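Local coordinates for hypothetical protein Ta0583 (Thermoplasma acidophilum, PDB 2FSJ) that polymerizes into helical filament bundles in the presence of nucleoside triphosphate, optimally ATP, as an archaeal homolog of actin, at residues 275-287 with 307-319. Numbering follows the deposited sequence.
Sequences LEDLANRIIENIR and SNLIGDRFEEIAP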
loop_
_atom_site.group_PDB
_atom_site.type_symbol
_atom_site.label_atom_id
_atom_site.label_comp_id
_atom_site.label_asym_id
_atom_site.label_seq_id
_atom_site.Cartn_x
_atom_site.Cartn_y
_atom_site.Cartn_z
ATOM N N LEU A 275 6.838 -15.449 12.109
ATOM C CA LEU A 275 7.402 -14.193 11.611
ATOM C C LEU A 275 8.880 -14.255 11.278
ATOM O O LEU A 275 9.332 -13.653 10.284
ATOM C CB LEU A 275 7.117 -13.041 12.582
ATOM C CG LEU A 275 5.655 -12.589 12.666
ATOM C CD1 LEU A 275 5.443 -11.692 13.934
ATOM C CD2 LEU A 275 5.163 -11.916 11.427
ATOM N N GLU A 276 9.643 -15.000 12.049
ATOM C CA GLU A 276 11.055 -15.235 11.714
ATOM C C GLU A 276 11.195 -16.064 10.441
ATOM O O GLU A 276 12.067 -15.803 9.620
ATOM C CB GLU A 276 11.759 -15.996 12.841
ATOM C CG GLU A 276 13.265 -15.999 12.710
ATOM C CD GLU A 276 13.896 -15.176 13.825
ATOM O OE1 GLU A 276 13.817 -15.640 15.001
ATOM O OE2 GLU A 276 14.424 -14.055 13.541
ATOM N N ASP A 277 10.323 -17.047 10.274
ATOM C CA ASP A 277 10.288 -17.828 9.050
ATOM C C ASP A 277 9.974 -16.944 7.856
ATOM O O ASP A 277 10.606 -17.089 6.833
ATOM C CB ASP A 277 9.256 -18.957 9.109
ATOM C CG ASP A 277 9.295 -19.833 7.879
ATOM O OD1 ASP A 277 10.356 -20.427 7.572
ATOM O OD2 ASP A 277 8.337 -19.948 7.093
ATOM N N LEU A 278 9.024 -16.023 7.990
ATOM C CA LEU A 278 8.703 -15.104 6.866
ATOM C C LEU A 278 9.930 -14.270 6.486
ATOM O O LEU A 278 10.322 -14.186 5.313
ATOM C CB LEU A 278 7.571 -14.188 7.273
ATOM C CG LEU A 278 7.174 -13.029 6.355
ATOM C CD1 LEU A 278 6.861 -13.607 4.928
ATOM C CD2 LEU A 278 6.032 -12.312 6.930
ATOM N N ALA A 279 10.538 -13.662 7.493
ATOM C CA ALA A 279 11.757 -12.886 7.322
ATOM C C ALA A 279 12.876 -13.686 6.680
ATOM O O ALA A 279 13.497 -13.217 5.719
ATOM C CB ALA A 279 12.232 -12.307 8.667
ATOM N N ASN A 280 13.138 -14.876 7.191
ATOM C CA ASN A 280 14.173 -15.722 6.653
ATOM C C ASN A 280 13.948 -16.029 5.146
ATOM O O ASN A 280 14.922 -16.020 4.353
ATOM C CB ASN A 280 14.321 -17.024 7.498
ATOM C CG ASN A 280 14.948 -16.772 8.859
ATOM O OD1 ASN A 280 15.504 -15.700 9.115
ATOM N ND2 ASN A 280 14.899 -17.757 9.711
ATOM N N ARG A 281 12.694 -16.266 4.731
ATOM C CA ARG A 281 12.428 -16.588 3.326
ATOM C C ARG A 281 12.666 -15.379 2.441
ATOM O O ARG A 281 13.222 -15.515 1.353
ATOM C CB ARG A 281 11.006 -17.086 3.090
ATOM C CG ARG A 281 10.799 -18.513 3.616
ATOM C CD ARG A 281 9.423 -19.050 3.348
ATOM N NE ARG A 281 9.262 -20.429 3.829
ATOM C CZ ARG A 281 9.402 -21.541 3.086
ATOM N NH1 ARG A 281 9.737 -21.489 1.786
ATOM N NH2 ARG A 281 9.204 -22.722 3.663
ATOM N N ILE A 282 12.278 -14.200 2.910
ATOM C CA ILE A 282 12.500 -12.994 2.131
ATOM C C ILE A 282 13.978 -12.706 1.992
ATOM O O ILE A 282 14.465 -12.423 0.874
ATOM C CB ILE A 282 11.755 -11.792 2.759
ATOM C CG1 ILE A 282 10.245 -11.986 2.621
ATOM C CG2 ILE A 282 12.187 -10.482 2.122
ATOM C CD1 ILE A 282 9.455 -11.200 3.650
ATOM N N ILE A 283 14.705 -12.799 3.104
ATOM C CA ILE A 283 16.140 -12.547 3.103
ATOM C C ILE A 283 16.879 -13.524 2.151
ATOM O O ILE A 283 17.736 -13.123 1.346
ATOM C CB ILE A 283 16.689 -12.658 4.504
ATOM C CG1 ILE A 283 16.237 -11.450 5.351
ATOM C CG2 ILE A 283 18.240 -12.862 4.480
ATOM C CD1 ILE A 283 16.309 -11.698 6.856
ATOM N N GLU A 284 16.521 -14.796 2.220
ATOM C CA GLU A 284 17.158 -15.792 1.343
ATOM C C GLU A 284 16.913 -15.512 -0.147
ATOM O O GLU A 284 17.803 -15.637 -0.962
ATOM C CB GLU A 284 16.637 -17.191 1.687
ATOM C CG GLU A 284 16.947 -18.219 0.627
ATOM C CD GLU A 284 16.188 -19.530 0.807
ATOM O OE1 GLU A 284 14.897 -19.522 0.829
ATOM O OE2 GLU A 284 16.889 -20.572 0.910
ATOM N N ASN A 285 15.689 -15.138 -0.496
ATOM C CA ASN A 285 15.330 -14.801 -1.860
ATOM C C ASN A 285 16.019 -13.493 -2.361
ATOM O O ASN A 285 16.544 -13.445 -3.467
ATOM C CB ASN A 285 13.804 -14.720 -1.969
ATOM C CG ASN A 285 13.155 -16.027 -2.452
ATOM O OD1 ASN A 285 12.945 -16.987 -1.671
ATOM N ND2 ASN A 285 12.813 -16.068 -3.730
ATOM N N ILE A 286 16.081 -12.465 -1.510
ATOM C CA ILE A 286 16.841 -11.264 -1.814
ATOM C C ILE A 286 18.325 -11.554 -2.073
ATOM O O ILE A 286 18.872 -11.114 -3.082
ATOM C CB ILE A 286 16.621 -10.183 -0.730
ATOM C CG1 ILE A 286 15.176 -9.705 -0.817
ATOM C CG2 ILE A 286 17.599 -9.017 -0.906
ATOM C CD1 ILE A 286 14.698 -8.760 0.314
ATOM N N ARG A 287 18.959 -12.324 -1.199
ATOM C CA ARG A 287 20.334 -12.732 -1.391
ATOM C C ARG A 287 20.583 -13.467 -2.675
ATOM O O ARG A 287 21.532 -13.180 -3.354
ATOM C CB ARG A 287 20.815 -13.578 -0.232
ATOM C CG ARG A 287 21.059 -12.771 1.027
ATOM C CD ARG A 287 21.485 -13.676 2.206
ATOM N NE ARG A 287 22.005 -12.905 3.329
ATOM C CZ ARG A 287 21.968 -13.319 4.594
ATOM N NH1 ARG A 287 21.395 -14.475 4.914
ATOM N NH2 ARG A 287 22.499 -12.569 5.542
ATOM N N SER A 307 6.973 -4.376 7.511
ATOM C CA SER A 307 8.238 -3.936 8.073
ATOM C C SER A 307 8.102 -3.502 9.570
ATOM O O SER A 307 9.062 -3.554 10.306
ATOM C CB SER A 307 8.834 -2.826 7.189
ATOM O OG SER A 307 9.267 -3.340 5.916
ATOM N N ASN A 308 6.913 -3.093 10.022
ATOM C CA ASN A 308 6.662 -2.955 11.484
ATOM C C ASN A 308 6.939 -4.211 12.285
ATOM O O ASN A 308 7.274 -4.151 13.471
ATOM C CB ASN A 308 5.207 -2.633 11.754
ATOM C CG ASN A 308 4.913 -1.211 11.594
ATOM O OD1 ASN A 308 3.945 -0.865 10.939
ATOM N ND2 ASN A 308 5.744 -0.344 12.197
ATOM N N LEU A 309 6.728 -5.356 11.654
ATOM C CA LEU A 309 6.911 -6.640 12.308
ATOM C C LEU A 309 8.282 -7.291 12.187
ATOM O O LEU A 309 8.710 -8.015 13.093
ATOM C CB LEU A 309 5.887 -7.615 11.739
ATOM C CG LEU A 309 4.452 -7.268 12.141
ATOM C CD1 LEU A 309 3.471 -8.046 11.297
ATOM C CD2 LEU A 309 4.240 -7.531 13.655
ATOM N N ILE A 310 8.945 -7.125 11.042
ATOM C CA ILE A 310 10.189 -7.851 10.766
ATOM C C ILE A 310 11.297 -6.972 10.125
ATOM O O ILE A 310 12.301 -7.487 9.704
ATOM C CB ILE A 310 9.908 -9.071 9.789
ATOM C CG1 ILE A 310 9.307 -8.576 8.474
ATOM C CG2 ILE A 310 9.043 -10.141 10.456
ATOM C CD1 ILE A 310 9.277 -9.611 7.355
ATOM N N GLY A 311 11.075 -5.682 9.968
ATOM C CA GLY A 311 11.997 -4.826 9.209
ATOM C C GLY A 311 13.449 -4.896 9.689
ATOM O O GLY A 311 14.409 -4.954 8.877
ATOM N N ASP A 312 13.608 -4.920 11.011
ATOM C CA ASP A 312 14.925 -4.936 11.631
ATOM C C ASP A 312 15.747 -6.127 11.201
ATOM O O ASP A 312 16.966 -6.035 11.128
ATOM C CB ASP A 312 14.842 -4.938 13.151
ATOM C CG ASP A 312 14.484 -3.563 13.732
ATOM O OD1 ASP A 312 14.516 -2.566 12.992
ATOM O OD2 ASP A 312 14.173 -3.415 14.938
ATOM N N ARG A 313 15.077 -7.246 10.946
ATOM C CA ARG A 313 15.740 -8.443 10.494
ATOM C C ARG A 313 16.437 -8.274 9.164
ATOM O O ARG A 313 17.293 -9.090 8.852
ATOM C CB ARG A 313 14.763 -9.610 10.333
ATOM C CG ARG A 313 14.213 -10.177 11.592
ATOM C CD ARG A 313 15.264 -10.944 12.430
ATOM N NE ARG A 313 16.129 -11.826 11.636
ATOM C CZ ARG A 313 15.720 -12.903 10.968
ATOM N NH1 ARG A 313 14.458 -13.282 10.989
ATOM N NH2 ARG A 313 16.583 -13.610 10.285
ATOM N N PHE A 314 16.072 -7.285 8.345
ATOM C CA PHE A 314 16.680 -7.193 7.017
ATOM C C PHE A 314 18.123 -6.662 7.040
ATOM O O PHE A 314 18.849 -6.781 6.085
ATOM C CB PHE A 314 15.806 -6.359 6.046
ATOM C CG PHE A 314 14.434 -6.892 5.839
ATOM C CD1 PHE A 314 14.182 -8.252 5.732
ATOM C CD2 PHE A 314 13.367 -6.019 5.735
ATOM C CE1 PHE A 314 12.872 -8.712 5.524
ATOM C CE2 PHE A 314 12.104 -6.476 5.530
ATOM C CZ PHE A 314 11.851 -7.811 5.450
ATOM N N GLU A 315 18.545 -6.098 8.167
ATOM C CA GLU A 315 19.912 -5.605 8.294
ATOM C C GLU A 315 20.956 -6.649 7.981
ATOM O O GLU A 315 22.016 -6.331 7.508
ATOM C CB GLU A 315 20.180 -5.104 9.692
ATOM C CG GLU A 315 21.521 -4.393 9.761
ATOM C CD GLU A 315 21.594 -3.372 10.862
ATOM O OE1 GLU A 315 20.696 -3.323 11.765
ATOM O OE2 GLU A 315 22.588 -2.630 10.824
ATOM N N GLU A 316 20.628 -7.914 8.200
ATOM C CA GLU A 316 21.589 -8.963 7.980
ATOM C C GLU A 316 21.949 -9.124 6.497
ATOM O O GLU A 316 23.018 -9.649 6.182
ATOM C CB GLU A 316 21.125 -10.261 8.641
ATOM C CG GLU A 316 20.130 -11.081 7.867
ATOM C CD GLU A 316 19.763 -12.374 8.617
ATOM O OE1 GLU A 316 19.331 -12.282 9.793
ATOM O OE2 GLU A 316 19.916 -13.461 8.021
ATOM N N ILE A 317 21.108 -8.643 5.589
ATOM C CA ILE A 317 21.471 -8.659 4.169
ATOM C C ILE A 317 22.734 -7.796 3.941
ATOM O O ILE A 317 23.609 -8.155 3.163
ATOM C CB ILE A 317 20.266 -8.184 3.238
ATOM C CG1 ILE A 317 19.020 -9.063 3.406
ATOM C CG2 ILE A 317 20.689 -8.135 1.790
ATOM C CD1 ILE A 317 17.751 -8.399 3.040
ATOM N N ALA A 318 22.805 -6.632 4.575
ATOM C CA ALA A 318 23.963 -5.716 4.452
ATOM C C ALA A 318 24.179 -4.868 5.723
ATOM O O ALA A 318 23.680 -3.756 5.852
ATOM C CB ALA A 318 23.785 -4.838 3.251
ATOM N N PRO A 319 24.888 -5.444 6.693
ATOM C CA PRO A 319 25.067 -4.821 8.004
ATOM C C PRO A 319 25.553 -3.370 7.938
ATOM O O PRO A 319 26.418 -3.036 7.145
ATOM C CB PRO A 319 26.089 -5.760 8.677
ATOM C CG PRO A 319 25.747 -7.056 8.133
ATOM C CD PRO A 319 25.474 -6.797 6.670
HETATM O O HOH W 1 18.277 -15.678 7.324
HETATM O O HOH W 2 23.968 -10.819 2.798
#
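R313 lies across helix 268-290 with its guanidinium held between E276, N280 and I283. Its chain bends at chi2 (-70°) and chi3 (-44°), bringing NH1 to 3.4 Å from A279 CB. NH2 meets N280 OD1 at 2.6 Å in a nearly straight bond (169° at the hydrogen) lying in the guanidinium plane. The E276 carboxylate comes instead over one face, its OE2 2.7 Å from R313 NH1 in a salt bridge, while CD1 of I283 covers the opposite face. E316 lies between two arginines: its OE1 accepts from R313 NH2 at 3.1 Å, and R287 NH1 stands 3.6 Å from E316 OE2 in a long salt bridge. R287 NH2 also donates to the E316 backbone O at 3.0 Å from above the carbonyl plane. With an alanine in place of R313, the E276 and E316 carboxylates would probably lose their shared cation and N280 OD1 its straight donor.

Beside this charged row the packing is apolar, aliphatic apart from the F314 ring, which receives I283 CG1 at its edge. I310 fits as a knob into the hole formed by L275, L278, A279 and I282, its CD1 4.0 Å from I282 CD1. I317 sets CG1 against I283 CG2 at 4.0 Å and CD1 against I286. F314 and I286 both touch strand 191-197, placing the apolar side against the four-stranded sheet that also holds strand 297-303. S307 and N308, at the start of 307-319, belong to the ATP site. The apolar packing probably holds 307-319 against the helix, while R313, fixed in rotation by its edge and face partners, probably offsets the like charges of E276 and E316.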